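Local coordinates for peroxisomal acyl-coenzyme A oxidase 1 (Arabidopsis thaliana, PDB 1W07), which oxidises long- and medium-chain acyl-CoAs to 2-trans-enoyl-CoAs with FAD and molecular oxygen, releasing hydrogen peroxide in peroxisomal beta-oxidation, at residues 430-435 against 518-523; 453-458 against 524-529. The protein carries 1 engineered substitution. One frame throughout, in Å; residues are numbered along the deposited sequence.

Contact 1 of 2, residues 430-435 against 518-523; sequences LQLQVA and DLVEAA
Ala523 meets Gln431 and Val434 where two helices cross almost at a right angle (82°), their axes 8.2 Å apart at the closest point. So near an approach suits small residues: the methyl of Ala523 rests against the backbone, its CB 3.4 Å from Gln431 O, an oxygen already engaged by Ala435 N one helical turn on. The bent side chain of Gln431 (chi2 -66°) folds over the same methyl and brings OE1 to 3.6 Å from Ala523 CB. Val434 meets this methyl beside them, its CG1, anti to the backbone N, 3.8 Å from Ala523 CB. One turn before Ala523, Leu519 CB packs at 3.8 Å against Ala435 CB, again alanine where bulk would keep the helices apart. The tightest carbon pair is Leu432 CD2 and Val520 CG2, at 3.5 Å closer than usual van der Waals contact.

Beyond this packed part, the polar residues Gln433 and Glu521 take no part in the crossing. Gln433 leaves its helix on the side away from the partner and is exposed, while the partly exposed Glu521 reaches His565 of the second subunit through a hydrogen bond. Leu432 also touches FAD, and Val520 packs on Thr329 of the second subunit. This is a near-orthogonal, alanine-lined helix crossing, built into the helical wall of the flavin site of acyl-CoA oxidase.

Contact 2 of 2, residues 453-458 against 524-529; sequences GTTAYM and IAHCQL
The nearest CA atoms, those of Thr455 and His526, are 8.6 Å apart, as a loop that passes into a 3-10 segment from residue 456 runs beside a regular helix, and side chains fill the gap. Chief among them are Tyr457 and His526, joined by a hydrogen bond of 2.7 Å between Tyr457 OH and His526 ND1, in which the proton could lie on either side. The rings meet at their rims without stacking, their planes only 24° apart. His526 reaches the loop because CG stands anti to its backbone N (chi1 175°), which swings the imidazole out from the helix.

The other nitrogen is served by water: His526 NE2 is hydrogen-bonded at 3.1 Å to a molecule that also bonds Thr454 OG1 at 2.6 Å. Bonds at both nitrogens should restrict rotation of the imidazole. Its CE1, between them, faces Thr454 O at 3.4 Å near the ring plane, and Thr455 adds the methyl CG2 beside CE1. Histidine suits this place because it can offer polar atoms on two sides of one flat group.

Leu529 completes the contact through a CH-pi interaction, its CD2 lying 3.5 Å from the centroid of the Tyr457 ring, nearly over its centre. Met458 CG lies over the opposite face, offset toward the rim, so aliphatic groups meet the phenol on both faces while its hydroxyl stays bonded. Thr454 OG1 has a further partner in Glu372 of helix 370-398, and Thr455 OG1 bonds back to Val452 O. The result is a connecting loop fastened by a buried tyrosine-histidine pair and a bridging water to a long helix of the C-terminal all-helical part of acyl-CoA oxidase.

In the fold
Helix 516-538 serves both contacts, with consecutive residues: 518-523 meet helix 427-443 and 524-529 meet the loop that follows it. Both interfaces are buried, their centres about 12 Å apart, and they adjoin where Gln431 OE1 approaches Cys527 SG at 3.7 Å. Their chemistry differs with place. Contact 1 is helix against helix, with no hydrogen bond across it and mostly small or branched aliphatic groups, and it borders FAD and the second subunit. Contact 2 joins an irregular loop to the helix, where a direct hydrogen bond and a water bridge supplement apolar packing; it lies away from the flavin site and no other protein chain of the dimer touches it.

Contact 1 of 2, residues 430-435 against 518-523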
ATOM      1  N   LEU B 430      18.866   1.283  -6.447  1.00 17.60           N
ATOM      2  CA  LEU B 430      19.605   0.023  -6.380  1.00 21.23           C
ATOM      3  C   LEU B 430      19.515  -0.791  -7.670  1.00 22.00           C
ATOM      4  O   LEU B 430      20.501  -1.393  -8.096  1.00 21.18           O
ATOM      5  CB  LEU B 430      19.115  -0.832  -5.197  1.00 17.20           C
ATOM      6  CG  LEU B 430      19.511  -0.300  -3.822  1.00 21.34           C
ATOM      7  CD1 LEU B 430      18.785  -1.056  -2.705  1.00 24.68           C
ATOM      8  CD2 LEU B 430      21.018  -0.420  -3.675  1.00 24.47           C
ATOM      9  N   GLN B 431      18.336  -0.808  -8.286  1.00 21.07           N
ATOM     10  CA  GLN B 431      18.141  -1.553  -9.521  1.00 20.73           C
ATOM     11  C   GLN B 431      18.907  -0.913 -10.677  1.00 23.18           C
ATOM     12  O   GLN B 431      19.272  -1.589 -11.640  1.00 24.74           O
ATOM     13  CB  GLN B 431      16.651  -1.658  -9.865  1.00 24.06           C
ATOM     14  CG  GLN B 431      15.861  -2.656  -8.991  1.00 24.92           C
ATOM     15  CD  GLN B 431      16.280  -4.112  -9.195  1.00 24.50           C
ATOM     16  OE1 GLN B 431      17.277  -4.403  -9.858  1.00 25.92           O
ATOM     17  NE2 GLN B 431      15.515  -5.036  -8.616  1.00 21.33           N
ATOM     18  N   LEU B 432      19.166   0.389 -10.585  1.00 22.08           N
ATOM     19  CA  LEU B 432      19.917   1.066 -11.637  1.00 22.59           C
ATOM     20  C   LEU B 432      21.371   0.619 -11.579  1.00 23.30           C
ATOM     21  O   LEU B 432      22.055   0.552 -12.600  1.00 21.37           O
ATOM     22  CB  LEU B 432      19.814   2.586 -11.472  1.00 24.02           C
ATOM     23  CG  LEU B 432      18.435   3.171 -11.821  1.00 20.92           C
ATOM     24  CD1 LEU B 432      18.366   4.630 -11.396  1.00 22.29           C
ATOM     25  CD2 LEU B 432      18.196   3.024 -13.315  1.00 21.83           C
ATOM     26  N   GLN B 433      21.843   0.307 -10.379  1.00 22.33           N
ATOM     27  CA  GLN B 433      23.212  -0.161 -10.211  1.00 24.00           C
ATOM     28  C   GLN B 433      23.329  -1.523 -10.883  1.00 21.69           C
ATOM     29  O   GLN B 433      24.329  -1.816 -11.544  1.00 21.83           O
ATOM     30  CB  GLN B 433      23.559  -0.269  -8.723  1.00 26.90           C
ATOM     31  CG  GLN B 433      23.967   1.060  -8.098  1.00 32.03           C
ATOM     32  CD  GLN B 433      23.829   1.076  -6.585  1.00 35.58           C
ATOM     33  OE1 GLN B 433      24.100   0.078  -5.907  1.00 37.97           O
ATOM     34  NE2 GLN B 433      23.420   2.216  -6.046  1.00 36.37           N
ATOM     35  N   VAL B 434      22.303  -2.356 -10.723  1.00 20.42           N
ATOM     36  CA  VAL B 434      22.306  -3.679 -11.345  1.00 17.63           C
ATOM     37  C   VAL B 434      22.330  -3.497 -12.858  1.00 18.78           C
ATOM     38  O   VAL B 434      23.066  -4.187 -13.564  1.00 17.98           O
ATOM     39  CB  VAL B 434      21.050  -4.498 -10.944  1.00 19.73           C
ATOM     40  CG1 VAL B 434      20.991  -5.811 -11.738  1.00 20.09           C
ATOM     41  CG2 VAL B 434      21.083  -4.792  -9.451  1.00 18.88           C
ATOM     42  N   ALA B 435      21.524  -2.563 -13.355  1.00 19.54           N
ATOM     43  CA  ALA B 435      21.458  -2.292 -14.790  1.00 21.73           C
ATOM     44  C   ALA B 435      22.848  -1.934 -15.316  1.00 23.10           C
ATOM     45  O   ALA B 435      23.273  -2.449 -16.352  1.00 23.33           O
ATOM     46  CB  ALA B 435      20.475  -1.163 -15.072  1.00 21.79           C
ATOM     47  N   ASP B 518      13.552   1.617 -18.997  1.00 17.95           N
ATOM     48  CA  ASP B 518      13.831   0.344 -19.661  1.00 19.88           C
ATOM     49  C   ASP B 518      14.919  -0.441 -18.939  1.00 18.37           C
ATOM     50  O   ASP B 518      14.858  -1.671 -18.844  1.00 15.41           O
ATOM     51  CB  ASP B 518      14.274   0.591 -21.109  1.00 21.30           C
ATOM     52  CG  ASP B 518      13.149   1.096 -21.997  1.00 28.49           C
ATOM     53  OD1 ASP B 518      12.249   1.802 -21.496  1.00 29.18           O
ATOM     54  OD2 ASP B 518      13.168   0.800 -23.211  1.00 34.14           O
ATOM     55  N   LEU B 519      15.921   0.277 -18.442  1.00 16.71           N
ATOM     56  CA  LEU B 519      17.041  -0.363 -17.768  1.00 17.89           C
ATOM     57  C   LEU B 519      16.614  -1.017 -16.462  1.00 17.60           C
ATOM     58  O   LEU B 519      17.085  -2.104 -16.126  1.00 17.33           O
ATOM     59  CB  LEU B 519      18.157   0.665 -17.532  1.00 17.30           C
ATOM     60  CG  LEU B 519      18.856   1.132 -18.823  1.00 19.99           C
ATOM     61  CD1 LEU B 519      19.653   2.418 -18.590  1.00 18.67           C
ATOM     62  CD2 LEU B 519      19.758   0.008 -19.319  1.00 19.93           C
ATOM     63  N   VAL B 520      15.722  -0.358 -15.731  1.00 15.67           N
ATOM     64  CA  VAL B 520      15.221  -0.887 -14.474  1.00 15.81           C
ATOM     65  C   VAL B 520      14.403  -2.158 -14.723  1.00 15.38           C
ATOM     66  O   VAL B 520      14.456  -3.110 -13.929  1.00 17.58           O
ATOM     67  CB  VAL B 520      14.327   0.149 -13.746  1.00 16.72           C
ATOM     68  CG1 VAL B 520      13.578  -0.523 -12.600  1.00 18.51           C
ATOM     69  CG2 VAL B 520      15.188   1.294 -13.229  1.00 17.07           C
ATOM     70  N   GLU B 521      13.630  -2.180 -15.806  1.00 16.68           N
ATOM     71  CA  GLU B 521      12.823  -3.360 -16.121  1.00 16.33           C
ATOM     72  C   GLU B 521      13.724  -4.557 -16.448  1.00 16.13           C
ATOM     73  O   GLU B 521      13.424  -5.685 -16.046  1.00 13.18           O
ATOM     74  CB  GLU B 521      11.895  -3.078 -17.293  1.00 18.13           C
ATOM     75  CG  GLU B 521      10.586  -2.435 -16.884  1.00 26.55           C
ATOM     76  CD  GLU B 521       9.701  -2.130 -18.068  1.00 29.52           C
ATOM     77  OE1 GLU B 521       9.529  -3.020 -18.928  1.00 38.86           O
ATOM     78  OE2 GLU B 521       9.172  -1.009 -18.134  1.00 34.76           O
ATOM     79  N   ALA B 522      14.825  -4.320 -17.165  1.00 14.64           N
ATOM     80  CA  ALA B 522      15.758  -5.393 -17.519  1.00 17.05           C
ATOM     81  C   ALA B 522      16.462  -5.931 -16.273  1.00 16.08           C
ATOM     82  O   ALA B 522      16.705  -7.133 -16.159  1.00 19.06           O
ATOM     83  CB  ALA B 522      16.806  -4.887 -18.533  1.00 17.64           C
ATOM     84  N   ALA B 523      16.802  -5.030 -15.356  1.00 15.30           N
ATOM     85  CA  ALA B 523      17.472  -5.414 -14.120  1.00 13.99           C
ATOM     86  C   ALA B 523      16.516  -6.243 -13.260  1.00 11.32           C
ATOM     87  O   ALA B 523      16.923  -7.207 -12.612  1.00 14.14           O
ATOM     88  CB  ALA B 523      17.942  -4.165 -13.369  1.00 15.21           C
TER

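Contact 2 of 2, residues 453-458 against 524-529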
ATOM      1  N   GLY B 453      28.869 -17.246 -12.538  1.00 49.80           N
ATOM      2  CA  GLY B 453      27.915 -16.912 -11.498  1.00 46.65           C
ATOM      3  C   GLY B 453      26.479 -16.815 -11.977  1.00 45.39           C
ATOM      4  O   GLY B 453      26.007 -17.665 -12.736  1.00 45.68           O
ATOM      5  N   THR B 454      25.790 -15.768 -11.527  1.00 41.51           N
ATOM      6  CA  THR B 454      24.388 -15.556 -11.890  1.00 40.48           C
ATOM      7  C   THR B 454      24.198 -14.933 -13.265  1.00 38.20           C
ATOM      8  O   THR B 454      23.065 -14.732 -13.697  1.00 38.10           O
ATOM      9  CB  THR B 454      23.664 -14.664 -10.851  1.00 37.77           C
ATOM     10  OG1 THR B 454      24.344 -13.406 -10.732  1.00 38.31           O
ATOM     11  CG2 THR B 454      23.628 -15.347  -9.500  1.00 38.50           C
ATOM     12  N   THR B 455      25.297 -14.629 -13.948  1.00 36.65           N
ATOM     13  CA  THR B 455      25.231 -14.034 -15.283  1.00 36.77           C
ATOM     14  C   THR B 455      25.807 -14.993 -16.327  1.00 37.21           C
ATOM     15  O   THR B 455      25.994 -14.629 -17.487  1.00 37.85           O
ATOM     16  CB  THR B 455      26.018 -12.702 -15.341  1.00 39.06           C
ATOM     17  OG1 THR B 455      27.401 -12.947 -15.051  1.00 37.12           O
ATOM     18  CG2 THR B 455      25.476 -11.716 -14.320  1.00 39.43           C
ATOM     19  N   ALA B 456      26.078 -16.224 -15.912  1.00 39.01           N
ATOM     20  CA  ALA B 456      26.634 -17.226 -16.813  1.00 39.66           C
ATOM     21  C   ALA B 456      25.741 -17.423 -18.034  1.00 39.14           C
ATOM     22  O   ALA B 456      26.228 -17.576 -19.157  1.00 38.08           O
ATOM     23  CB  ALA B 456      26.810 -18.546 -16.074  1.00 39.36           C
ATOM     24  N   TYR B 457      24.431 -17.406 -17.815  1.00 37.26           N
ATOM     25  CA  TYR B 457      23.491 -17.592 -18.909  1.00 35.51           C
ATOM     26  C   TYR B 457      23.703 -16.558 -19.995  1.00 37.33           C
ATOM     27  O   TYR B 457      23.437 -16.813 -21.168  1.00 39.32           O
ATOM     28  CB  TYR B 457      22.051 -17.503 -18.387  1.00 35.17           C
ATOM     29  CG  TYR B 457      21.598 -16.097 -18.034  1.00 32.70           C
ATOM     30  CD1 TYR B 457      20.801 -15.355 -18.908  1.00 31.81           C
ATOM     31  CD2 TYR B 457      21.971 -15.508 -16.828  1.00 32.87           C
ATOM     32  CE1 TYR B 457      20.382 -14.056 -18.588  1.00 30.83           C
ATOM     33  CE2 TYR B 457      21.562 -14.208 -16.495  1.00 33.16           C
ATOM     34  CZ  TYR B 457      20.770 -13.490 -17.378  1.00 32.80           C
ATOM     35  OH  TYR B 457      20.391 -12.205 -17.053  1.00 32.17           O
ATOM     36  N   MET B 458      24.176 -15.384 -19.597  1.00 39.53           N
ATOM     37  CA  MET B 458      24.399 -14.308 -20.554  1.00 42.66           C
ATOM     38  C   MET B 458      25.471 -14.706 -21.551  1.00 43.40           C
ATOM     39  O   MET B 458      25.681 -14.023 -22.549  1.00 43.59           O
ATOM     40  CB  MET B 458      24.801 -13.018 -19.830  1.00 42.19           C
ATOM     41  CG  MET B 458      23.717 -12.468 -18.907  1.00 43.38           C
ATOM     42  SD  MET B 458      24.181 -10.927 -18.091  1.00 42.36           S
ATOM     43  CE  MET B 458      23.599  -9.720 -19.332  1.00 35.96           C
ATOM     44  N   ILE B 524      15.243  -5.867 -13.257  1.00 13.70           N
ATOM     45  CA  ILE B 524      14.233  -6.606 -12.503  1.00 14.61           C
ATOM     46  C   ILE B 524      14.085  -8.007 -13.072  1.00 16.02           C
ATOM     47  O   ILE B 524      13.991  -8.972 -12.311  1.00 16.21           O
ATOM     48  CB  ILE B 524      12.857  -5.882 -12.536  1.00 14.62           C
ATOM     49  CG1 ILE B 524      12.900  -4.687 -11.572  1.00 12.86           C
ATOM     50  CG2 ILE B 524      11.724  -6.863 -12.186  1.00 13.39           C
ATOM     51  CD1 ILE B 524      11.711  -3.783 -11.695  1.00 14.99           C
ATOM     52  N   ALA B 525      14.061  -8.124 -14.401  1.00 14.14           N
ATOM     53  CA  ALA B 525      13.936  -9.442 -15.048  1.00 17.11           C
ATOM     54  C   ALA B 525      15.123 -10.325 -14.664  1.00 16.69           C
ATOM     55  O   ALA B 525      14.965 -11.518 -14.439  1.00 19.70           O
ATOM     56  CB  ALA B 525      13.853  -9.298 -16.592  1.00 19.30           C
ATOM     57  N   HIS B 526      16.311  -9.735 -14.579  1.00 19.48           N
ATOM     58  CA  HIS B 526      17.500 -10.480 -14.191  1.00 18.35           C
ATOM     59  C   HIS B 526      17.351 -11.000 -12.761  1.00 15.89           C
ATOM     60  O   HIS B 526      17.580 -12.174 -12.491  1.00 16.65           O
ATOM     61  CB  HIS B 526      18.731  -9.588 -14.279  1.00 20.87           C
ATOM     62  CG  HIS B 526      19.984 -10.247 -13.792  1.00 20.00           C
ATOM     63  ND1 HIS B 526      20.605 -11.270 -14.476  1.00 18.63           N
ATOM     64  CD2 HIS B 526      20.741 -10.016 -12.694  1.00 17.28           C
ATOM     65  CE1 HIS B 526      21.690 -11.638 -13.820  1.00 17.87           C
ATOM     66  NE2 HIS B 526      21.797 -10.892 -12.737  1.00 19.01           N
ATOM     67  N   CYS B 527      16.956 -10.127 -11.841  1.00 16.39           N
ATOM     68  CA  CYS B 527      16.758 -10.522 -10.443  1.00 16.40           C
ATOM     69  C   CYS B 527      15.696 -11.607 -10.286  1.00 14.14           C
ATOM     70  O   CYS B 527      15.836 -12.482  -9.425  1.00 14.80           O
ATOM     71  CB  CYS B 527      16.359  -9.321  -9.596  1.00 17.45           C
ATOM     72  SG  CYS B 527      17.639  -8.083  -9.526  1.00 18.82           S
ATOM     73  N   GLN B 528      14.635 -11.551 -11.095  1.00 13.46           N
ATOM     74  CA  GLN B 528      13.574 -12.557 -11.010  1.00 16.13           C
ATOM     75  C   GLN B 528      14.111 -13.909 -11.458  1.00 16.76           C
ATOM     76  O   GLN B 528      13.783 -14.941 -10.871  1.00 19.24           O
ATOM     77  CB  GLN B 528      12.361 -12.144 -11.862  1.00 16.66           C
ATOM     78  CG  GLN B 528      11.630 -10.916 -11.309  1.00 14.09           C
ATOM     79  CD  GLN B 528      10.538 -10.389 -12.228  1.00 15.91           C
ATOM     80  OE1 GLN B 528      10.594 -10.559 -13.449  1.00 13.02           O
ATOM     81  NE2 GLN B 528       9.563  -9.696 -11.649  1.00 15.47           N
ATOM     82  N   LEU B 529      14.930 -13.898 -12.506  1.00 18.37           N
ATOM     83  CA  LEU B 529      15.538 -15.132 -13.005  1.00 18.89           C
ATOM     84  C   LEU B 529      16.329 -15.767 -11.861  1.00 19.53           C
ATOM     85  O   LEU B 529      16.243 -16.968 -11.637  1.00 21.93           O
ATOM     86  CB  LEU B 529      16.480 -14.824 -14.166  1.00 17.73           C
ATOM     87  CG  LEU B 529      17.480 -15.917 -14.557  1.00 24.09           C
ATOM     88  CD1 LEU B 529      16.764 -17.181 -15.043  1.00 18.13           C
ATOM     89  CD2 LEU B 529      18.393 -15.363 -15.639  1.00 22.88           C
TER
HETATM   90  O   HOH W   1      24.195 -10.805 -10.726  1.00 31.38           O